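Local coordinates for ricin B lectin (Clostridium thermocellum, PDB 3VSF), which probably cleaves beta-1,3-galactan from the chain end as an exo-beta-1,3-galactanase, pairing a family 43 glycoside hydrolase domain with a galactose-binding, ricin-type beta-trefoil module, at residues Leu228-Pro237 / Tyr247-Gly255; Asn257-Tyr265 / Leu276-Ser287. All blocks are in the same frame, centred on the assembly; numbering follows the deposited sequence.

Contact 1: residues Leu228-Pro237 / Tyr247-Gly255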
loop_
_atom_site.group_PDB
_atom_site.type_symbol
_atom_site.label_atom_id
_atom_site.label_comp_id
_atom_site.label_asym_id
_atom_site.label_seq_id
_atom_site.Cartn_x
_atom_site.Cartn_y
_atom_site.Cartn_z
ATOM N N LEU A 228 -0.649 22.034 2.518
ATOM C CA LEU A 228 0.328 21.144 1.897
ATOM C C LEU A 228 0.012 20.832 0.438
ATOM O O LEU A 228 -1.113 20.459 0.101
ATOM C CB LEU A 228 0.432 19.842 2.694
ATOM C CG LEU A 228 0.719 19.998 4.188
ATOM C CD1 LEU A 228 0.676 18.647 4.885
ATOM C CD2 LEU A 228 2.058 20.681 4.410
ATOM N N PHE A 229 1.016 20.985 -0.421
ATOM C CA PHE A 229 0.895 20.621 -1.829
ATOM C C PHE A 229 -0.233 21.383 -2.517
ATOM O O PHE A 229 -1.162 20.783 -3.057
ATOM C CB PHE A 229 0.678 19.113 -1.966
ATOM C CG PHE A 229 1.712 18.289 -1.255
ATOM C CD1 PHE A 229 3.031 18.711 -1.192
ATOM C CD2 PHE A 229 1.366 17.098 -0.639
ATOM C CE1 PHE A 229 3.985 17.958 -0.536
ATOM C CE2 PHE A 229 2.315 16.340 0.019
ATOM C CZ PHE A 229 3.626 16.770 0.071
ATOM N N VAL A 230 -0.139 22.709 -2.498
ATOM C CA VAL A 230 -1.174 23.561 -3.073
ATOM C C VAL A 230 -1.226 23.450 -4.596
ATOM O O VAL A 230 -0.193 23.435 -5.264
ATOM C CB VAL A 230 -0.974 25.037 -2.668
ATOM C CG1 VAL A 230 -1.069 25.188 -1.159
ATOM C CG2 VAL A 230 0.364 25.555 -3.175
ATOM N N GLY A 231 -2.439 23.362 -5.133
ATOM C CA GLY A 231 -2.643 23.305 -6.568
ATOM C C GLY A 231 -2.184 22.009 -7.209
ATOM O O GLY A 231 -2.267 21.848 -8.427
ATOM N N GLN A 232 -1.701 21.080 -6.390
ATOM C CA GLN A 232 -1.192 19.810 -6.897
ATOM C C GLN A 232 -2.262 18.721 -6.873
ATOM O O GLN A 232 -2.080 17.645 -7.443
ATOM C CB GLN A 232 0.055 19.385 -6.119
ATOM C CG GLN A 232 1.213 20.366 -6.263
ATOM C CD GLN A 232 2.400 20.012 -5.389
ATOM O OE1 GLN A 232 2.383 19.010 -4.677
ATOM N NE2 GLN A 232 3.440 20.837 -5.441
ATOM N N GLN A 233 -3.376 19.011 -6.208
ATOM C CA GLN A 233 -4.564 18.165 -6.277
ATOM C C GLN A 233 -4.303 16.728 -5.821
ATOM O O GLN A 233 -4.536 15.778 -6.569
ATOM C CB GLN A 233 -5.125 18.179 -7.702
ATOM C CG GLN A 233 -6.542 17.649 -7.840
ATOM C CD GLN A 233 -7.099 17.857 -9.237
ATOM O OE1 GLN A 233 -6.473 18.503 -10.077
ATOM N NE2 GLN A 233 -8.282 17.309 -9.491
ATOM N N ARG A 234 -3.826 16.574 -4.589
ATOM C CA ARG A 234 -3.578 15.251 -4.025
ATOM C C ARG A 234 -4.762 14.793 -3.179
ATOM O O ARG A 234 -5.354 15.585 -2.444
ATOM C CB ARG A 234 -2.297 15.251 -3.189
ATOM C CG ARG A 234 -1.061 15.717 -3.945
ATOM C CD ARG A 234 -0.890 14.954 -5.247
ATOM N NE ARG A 234 -0.751 13.518 -5.028
ATOM C CZ ARG A 234 -0.641 12.622 -6.004
ATOM N NH1 ARG A 234 -0.657 13.013 -7.271
ATOM N NH2 ARG A 234 -0.518 11.335 -5.713
ATOM N N GLU A 235 -5.104 13.511 -3.282
ATOM C CA GLU A 235 -6.257 12.966 -2.572
ATOM C C GLU A 235 -5.881 11.780 -1.688
ATOM O O GLU A 235 -4.709 11.427 -1.573
ATOM C CB GLU A 235 -7.343 12.548 -3.565
ATOM C CG GLU A 235 -7.685 13.617 -4.585
ATOM C CD GLU A 235 -8.018 14.946 -3.942
ATOM O OE1 GLU A 235 -8.782 14.956 -2.954
ATOM O OE2 GLU A 235 -7.507 15.981 -4.418
ATOM N N ALA A 236 -6.891 11.174 -1.069
ATOM C CA ALA A 236 -6.704 10.015 -0.199
ATOM C C ALA A 236 -5.411 10.079 0.613
ATOM O O ALA A 236 -4.594 9.160 0.556
ATOM C CB ALA A 236 -6.753 8.733 -1.014
ATOM N N PRO A 237 -5.227 11.161 1.383
ATOM C CA PRO A 237 -3.978 11.352 2.126
ATOM C C PRO A 237 -3.849 10.410 3.318
ATOM O O PRO A 237 -4.844 10.085 3.966
ATOM C CB PRO A 237 -4.086 12.800 2.609
ATOM C CG PRO A 237 -5.547 13.029 2.749
ATOM C CD PRO A 237 -6.193 12.245 1.639
ATOM N N TYR A 247 5.526 11.274 7.086
ATOM C CA TYR A 247 5.338 10.813 5.715
ATOM C C TYR A 247 3.887 10.966 5.276
ATOM O O TYR A 247 2.967 10.572 5.992
ATOM C CB TYR A 247 5.783 9.356 5.575
ATOM C CG TYR A 247 7.215 9.118 5.995
ATOM C CD1 TYR A 247 8.257 9.232 5.083
ATOM C CD2 TYR A 247 7.527 8.780 7.305
ATOM C CE1 TYR A 247 9.567 9.016 5.465
ATOM C CE2 TYR A 247 8.833 8.561 7.696
ATOM C CZ TYR A 247 9.849 8.681 6.773
ATOM O OH TYR A 247 11.151 8.463 7.160
ATOM N N LEU A 248 3.689 11.541 4.095
ATOM C CA LEU A 248 2.348 11.777 3.579
ATOM C C LEU A 248 2.113 11.042 2.263
ATOM O O LEU A 248 2.525 11.503 1.199
ATOM C CB LEU A 248 2.102 13.277 3.397
ATOM C CG LEU A 248 0.695 13.693 2.957
ATOM C CD1 LEU A 248 -0.349 13.147 3.918
ATOM C CD2 LEU A 248 0.592 15.205 2.850
ATOM N N ILE A 249 1.448 9.893 2.346
ATOM C CA ILE A 249 1.096 9.121 1.161
ATOM C C ILE A 249 -0.220 9.623 0.577
ATOM O O ILE A 249 -1.249 9.616 1.249
ATOM C CB ILE A 249 0.969 7.618 1.474
ATOM C CG1 ILE A 249 2.350 6.988 1.673
ATOM C CG2 ILE A 249 0.233 6.904 0.354
ATOM C CD1 ILE A 249 3.076 7.453 2.918
ATOM N N THR A 250 -0.181 10.060 -0.677
ATOM C CA THR A 250 -1.365 10.600 -1.330
ATOM C C THR A 250 -1.662 9.876 -2.636
ATOM O O THR A 250 -0.872 9.054 -3.095
ATOM C CB THR A 250 -1.204 12.102 -1.628
ATOM O OG1 THR A 250 -0.100 12.297 -2.521
ATOM C CG2 THR A 250 -0.953 12.876 -0.343
ATOM N N SER A 251 -2.811 10.188 -3.227
ATOM C CA SER A 251 -3.174 9.649 -4.530
ATOM C C SER A 251 -3.506 10.794 -5.475
ATOM O O SER A 251 -3.411 11.963 -5.104
ATOM C CB SER A 251 -4.374 8.707 -4.412
ATOM O OG SER A 251 -5.566 9.428 -4.154
ATOM N N GLY A 252 -3.888 10.454 -6.700
ATOM C CA GLY A 252 -4.298 11.450 -7.669
ATOM C C GLY A 252 -5.801 11.637 -7.639
ATOM O O GLY A 252 -6.510 10.909 -6.943
ATOM N N CYS A 253 -6.290 12.614 -8.393
ATOM C CA CYS A 253 -7.721 12.875 -8.460
ATOM C C CYS A 253 -8.287 12.436 -9.806
ATOM O O CYS A 253 -8.339 13.219 -10.755
ATOM C CB CYS A 253 -8.007 14.357 -8.219
ATOM S SG CYS A 253 -9.758 14.751 -8.003
ATOM N N THR A 254 -8.701 11.175 -9.883
ATOM C CA THR A 254 -9.254 10.622 -11.114
ATOM C C THR A 254 -10.447 9.712 -10.833
ATOM O O THR A 254 -10.636 8.698 -11.504
ATOM C CB THR A 254 -8.195 9.831 -11.906
ATOM O OG1 THR A 254 -7.606 8.837 -11.060
ATOM C CG2 THR A 254 -7.106 10.762 -12.419
ATOM N N GLY A 255 -11.247 10.084 -9.839
ATOM C CA GLY A 255 -12.437 9.327 -9.491
ATOM C C GLY A 255 -12.138 7.882 -9.139
ATOM O O GLY A 255 -11.234 7.600 -8.351
#
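R234 and E235, in the connection between strands 221-228 and 237-241, pack along strand 246-251 in a buried contact inside the family 43 catalytic domain. E235 and S251 form an antiparallel hydrogen-bonded pair, E235 N to S251 O at 2.9 Å and S251 N to E235 O at 2.8 Å. Just before it, the R234 side chain is bent at chi2 and chi3 (-52° and -60°), which turns the guanidinium toward T250. Its NE gives T250 OG1 a 2.9 Å bond in the guanidinium plane, while the S251-G252 backbone lies over one face of the group. NH2 adds weak bonds to T250 and to Q260 O, just before strand 261-266. With its chain extended, Q233 donates a hydrogen bond from NE2 to C253 SG (3.3 Å). At the other end, L248 divides its methyls: CD2 meets F229 CE2 at 3.5 Å and also touches L228, whereas CD1 packs on P237 CB at 4.0 Å. The chain turns a corner at A236 to enter the next sheet, a blade-to-blade connection of the five-bladed beta-propeller fold of family 43.

Contact 2: residues Asn257-Tyr265 / Leu276-Ser287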
loop_
_atom_site.group_PDB
_atom_site.type_symbol
_atom_site.label_atom_id
_atom_site.label_comp_id
_atom_site.label_asym_id
_atom_site.label_seq_id
_atom_site.Cartn_x
_atom_site.Cartn_y
_atom_site.Cartn_z
ATOM N N ASN A 257 -10.996 5.558 -11.181
ATOM C CA ASN A 257 -9.787 5.106 -11.862
ATOM C C ASN A 257 -8.541 5.159 -10.982
ATOM O O ASN A 257 -8.167 6.223 -10.490
ATOM C CB ASN A 257 -9.555 5.916 -13.140
ATOM C CG ASN A 257 -10.746 5.881 -14.076
ATOM O OD1 ASN A 257 -11.622 5.024 -13.954
ATOM N ND2 ASN A 257 -10.780 6.811 -15.023
ATOM N N PRO A 258 -7.896 4.001 -10.781
ATOM C CA PRO A 258 -6.636 3.934 -10.034
ATOM C C PRO A 258 -5.579 4.808 -10.696
ATOM O O PRO A 258 -5.583 4.943 -11.919
ATOM C CB PRO A 258 -6.244 2.459 -10.146
ATOM C CG PRO A 258 -7.530 1.741 -10.377
ATOM C CD PRO A 258 -8.359 2.670 -11.209
ATOM N N ASN A 259 -4.688 5.390 -9.901
ATOM C CA ASN A 259 -3.665 6.283 -10.433
ATOM C C ASN A 259 -2.333 6.163 -9.699
ATOM O O ASN A 259 -2.186 5.351 -8.787
ATOM C CB ASN A 259 -4.150 7.729 -10.393
ATOM C CG ASN A 259 -4.615 8.145 -9.013
ATOM O OD1 ASN A 259 -3.812 8.278 -8.091
ATOM N ND2 ASN A 259 -5.917 8.354 -8.865
ATOM N N GLN A 260 -1.368 6.982 -10.104
ATOM C CA GLN A 260 -0.038 6.962 -9.507
ATOM C C GLN A 260 -0.035 7.556 -8.103
ATOM O O GLN A 260 -0.236 8.758 -7.928
ATOM C CB GLN A 260 0.953 7.723 -10.391
ATOM C CG GLN A 260 2.358 7.815 -9.815
ATOM C CD GLN A 260 3.061 6.472 -9.777
ATOM O OE1 GLN A 260 3.319 5.863 -10.816
ATOM N NE2 GLN A 260 3.372 6.001 -8.574
ATOM N N ALA A 261 0.193 6.709 -7.104
ATOM C CA ALA A 261 0.311 7.176 -5.729
ATOM C C ALA A 261 1.679 7.809 -5.511
ATOM O O ALA A 261 2.659 7.424 -6.146
ATOM C CB ALA A 261 0.095 6.028 -4.759
ATOM N N LYS A 262 1.742 8.785 -4.611
ATOM C CA LYS A 262 2.996 9.472 -4.320
ATOM C C LYS A 262 3.175 9.670 -2.820
ATOM O O LYS A 262 2.242 9.470 -2.044
ATOM C CB LYS A 262 3.049 10.819 -5.041
ATOM C CG LYS A 262 2.924 10.719 -6.553
ATOM C CD LYS A 262 3.041 12.083 -7.213
ATOM C CE LYS A 262 2.912 11.978 -8.724
ATOM N NZ LYS A 262 3.081 13.298 -9.387
ATOM N N TYR A 263 4.378 10.062 -2.415
ATOM C CA TYR A 263 4.663 10.299 -1.007
ATOM C C TYR A 263 5.645 11.447 -0.821
ATOM O O TYR A 263 6.344 11.840 -1.756
ATOM C CB TYR A 263 5.205 9.030 -0.340
ATOM C CG TYR A 263 6.629 8.685 -0.722
ATOM C CD1 TYR A 263 6.898 7.852 -1.801
ATOM C CD2 TYR A 263 7.704 9.184 0.003
ATOM C CE1 TYR A 263 8.199 7.530 -2.150
ATOM C CE2 TYR A 263 9.006 8.868 -0.339
ATOM C CZ TYR A 263 9.247 8.041 -1.416
ATOM O OH TYR A 263 10.542 7.725 -1.759
ATOM N N ALA A 264 5.691 11.980 0.394
ATOM C CA ALA A 264 6.626 13.042 0.736
ATOM C C ALA A 264 7.011 12.928 2.202
ATOM O O ALA A 264 6.338 12.250 2.979
ATOM C CB ALA A 264 6.016 14.401 0.447
ATOM N N TYR A 265 8.097 13.592 2.582
ATOM C CA TYR A 265 8.586 13.518 3.951
ATOM C C TYR A 265 8.996 14.889 4.475
ATOM O O TYR A 265 9.217 15.822 3.703
ATOM C CB TYR A 265 9.764 12.546 4.044
ATOM C CG TYR A 265 10.899 12.873 3.100
ATOM C CD1 TYR A 265 11.980 13.635 3.522
ATOM C CD2 TYR A 265 10.886 12.424 1.787
ATOM C CE1 TYR A 265 13.018 13.937 2.663
ATOM C CE2 TYR A 265 11.919 12.722 0.921
ATOM C CZ TYR A 265 12.982 13.479 1.363
ATOM O OH TYR A 265 14.013 13.777 0.502
ATOM N N LEU A 276 7.072 15.481 -4.299
ATOM C CA LEU A 276 6.359 14.213 -4.401
ATOM C C LEU A 276 7.210 13.148 -5.084
ATOM O O LEU A 276 7.807 13.394 -6.131
ATOM C CB LEU A 276 5.035 14.390 -5.151
ATOM C CG LEU A 276 3.925 15.181 -4.451
ATOM C CD1 LEU A 276 3.622 14.590 -3.079
ATOM C CD2 LEU A 276 4.285 16.654 -4.340
ATOM N N TYR A 277 7.263 11.965 -4.479
ATOM C CA TYR A 277 7.987 10.839 -5.054
ATOM C C TYR A 277 7.032 9.689 -5.353
ATOM O O TYR A 277 6.214 9.317 -4.512
ATOM C CB TYR A 277 9.097 10.369 -4.113
ATOM C CG TYR A 277 10.184 11.393 -3.880
ATOM C CD1 TYR A 277 11.187 11.595 -4.817
ATOM C CD2 TYR A 277 10.211 12.153 -2.718
ATOM C CE1 TYR A 277 12.185 12.529 -4.608
ATOM C CE2 TYR A 277 11.205 13.090 -2.499
ATOM C CZ TYR A 277 12.189 13.272 -3.447
ATOM O OH TYR A 277 13.181 14.203 -3.234
ATOM N N ASN A 278 7.139 9.130 -6.554
ATOM C CA ASN A 278 6.257 8.047 -6.973
ATOM C C ASN A 278 6.294 6.843 -6.035
ATOM O O ASN A 278 7.352 6.464 -5.530
ATOM C CB ASN A 278 6.579 7.616 -8.406
ATOM C CG ASN A 278 6.160 8.650 -9.432
ATOM O OD1 ASN A 278 5.882 9.801 -9.093
ATOM N ND2 ASN A 278 6.108 8.243 -10.695
ATOM N N LEU A 279 5.125 6.253 -5.805
ATOM C CA LEU A 279 5.000 5.081 -4.947
ATOM C C LEU A 279 4.139 4.034 -5.643
ATOM O O LEU A 279 3.043 4.337 -6.114
ATOM C CB LEU A 279 4.376 5.468 -3.605
ATOM C CG LEU A 279 4.360 4.395 -2.515
ATOM C CD1 LEU A 279 5.779 4.015 -2.129
ATOM C CD2 LEU A 279 3.584 4.876 -1.300
ATOM N N GLY A 280 4.638 2.804 -5.708
ATOM C CA GLY A 280 3.963 1.756 -6.451
ATOM C C GLY A 280 4.048 2.037 -7.939
ATOM O O GLY A 280 4.857 2.858 -8.370
ATOM N N ASN A 281 3.219 1.362 -8.728
ATOM C CA ASN A 281 3.212 1.580 -10.171
ATOM C C ASN A 281 2.290 2.726 -10.584
ATOM O O ASN A 281 1.935 3.573 -9.766
ATOM C CB ASN A 281 2.853 0.297 -10.925
ATOM C CG ASN A 281 1.441 -0.174 -10.644
ATOM O OD1 ASN A 281 0.643 0.544 -10.043
ATOM N ND2 ASN A 281 1.124 -1.383 -11.089
ATOM N N SER A 282 1.906 2.747 -11.856
ATOM C CA SER A 282 1.103 3.838 -12.398
ATOM C C SER A 282 -0.344 3.797 -11.916
ATOM O O SER A 282 -1.085 4.767 -12.077
ATOM C CB SER A 282 1.139 3.823 -13.928
ATOM O OG SER A 282 0.439 2.703 -14.443
ATOM N N THR A 283 -0.747 2.674 -11.330
ATOM C CA THR A 283 -2.118 2.515 -10.856
ATOM C C THR A 283 -2.161 2.089 -9.393
ATOM O O THR A 283 -3.193 1.624 -8.906
ATOM C CB THR A 283 -2.887 1.479 -11.696
ATOM O OG1 THR A 283 -2.295 0.186 -11.521
ATOM C CG2 THR A 283 -2.856 1.854 -13.168
ATOM N N THR A 284 -1.040 2.254 -8.700
ATOM C CA THR A 284 -0.914 1.797 -7.320
ATOM C C THR A 284 -1.446 0.372 -7.192
ATOM O O THR A 284 -2.087 0.021 -6.201
ATOM C CB THR A 284 -1.658 2.723 -6.338
ATOM O OG1 THR A 284 -1.389 4.091 -6.667
ATOM C CG2 THR A 284 -1.211 2.456 -4.905
ATOM N N TYR A 285 -1.184 -0.439 -8.212
ATOM C CA TYR A 285 -1.601 -1.836 -8.223
ATOM C C TYR A 285 -3.121 -1.955 -8.204
ATOM O O TYR A 285 -3.684 -2.756 -7.455
ATOM C CB TYR A 285 -0.983 -2.582 -7.040
ATOM C CG TYR A 285 0.507 -2.358 -6.913
ATOM C CD1 TYR A 285 1.312 -2.270 -8.039
ATOM C CD2 TYR A 285 1.104 -2.214 -5.669
ATOM C CE1 TYR A 285 2.673 -2.058 -7.931
ATOM C CE2 TYR A 285 2.465 -2.001 -5.550
ATOM C CZ TYR A 285 3.244 -1.925 -6.685
ATOM O OH TYR A 285 4.598 -1.712 -6.573
ATOM N N ARG A 286 -3.775 -1.150 -9.036
ATOM C CA ARG A 286 -5.233 -1.126 -9.118
ATOM C C ARG A 286 -5.885 -0.912 -7.757
ATOM O O ARG A 286 -6.750 -1.685 -7.344
ATOM C CB ARG A 286 -5.768 -2.407 -9.764
ATOM C CG ARG A 286 -5.455 -2.532 -11.245
ATOM C CD ARG A 286 -6.494 -3.388 -11.953
ATOM N NE ARG A 286 -6.477 -4.776 -11.499
ATOM C CZ ARG A 286 -7.508 -5.607 -11.608
ATOM N NH1 ARG A 286 -8.646 -5.188 -12.145
ATOM N NH2 ARG A 286 -7.405 -6.856 -11.172
ATOM N N SER A 287 -5.467 0.141 -7.063
ATOM C CA SER A 287 -6.044 0.473 -5.768
ATOM C C SER A 287 -5.827 1.941 -5.427
ATOM O O SER A 287 -5.074 2.643 -6.101
ATOM C CB SER A 287 -5.439 -0.403 -4.668
ATOM O OG SER A 287 -4.163 0.079 -4.284
#
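Strands 261-266 and 277-279 form the outer beta hairpin of a propeller blade, with a tyrosine cluster near its turn and a polar loop at its far end. Y263 and Y277 are a hydrogen-bonded antiparallel pair: Y263 N meets Y277 O and Y277 N meets Y263 O, both at 2.9 Å. With Y263 CG set between the backbone N and carbonyl carbon (chi1 73°), Y277 CB sits over one face of the Y263 ring in a CH-pi contact, 3.8 Å from the centroid. Y265 and Y277 meet rim to rim, CE2 to CE2 at 3.5 Å, with planes 13° apart. Further along, the Q260 and N278 amides stack with planes 13° apart; Q260 NE2 bonds A261 O in the carbonyl plane, and L279 N is a second donor to that oxygen. Beyond the strands, T284 OG1 donates to N259 O at 2.6 Å, almost head-on to the carbonyl. N281 OD1 takes T283 N, closing an Asx turn, and Y285 N from the opposite face of the carboxamide. The N281 side chain lies about 5 Å from that of galactose-binding N440, which places this loop of the blade beside a sugar-binding site of the beta-trefoil module.

How the contacts relate
Contact 1 closes before contact 2 opens along the chain, and their centres are about 10 Å apart. They share one four-stranded antiparallel sheet, ordered 237-241, 246-251, 261-266, 277-279: contact 1 brings the incoming connection onto the second strand, and contact 2 pairs the third with the outermost fourth. The middle strands are neighbours, so the two contacts also touch directly: N259 receives G252 N at its OD1 (2.6 Å) and reaches T254 OG1 through ND2, both probable hydrogen bonds, while F229 CZ packs against A264 CB at 3.4 Å. Together they span a single propeller blade, from the link with the preceding blade to the loop near the lectin module.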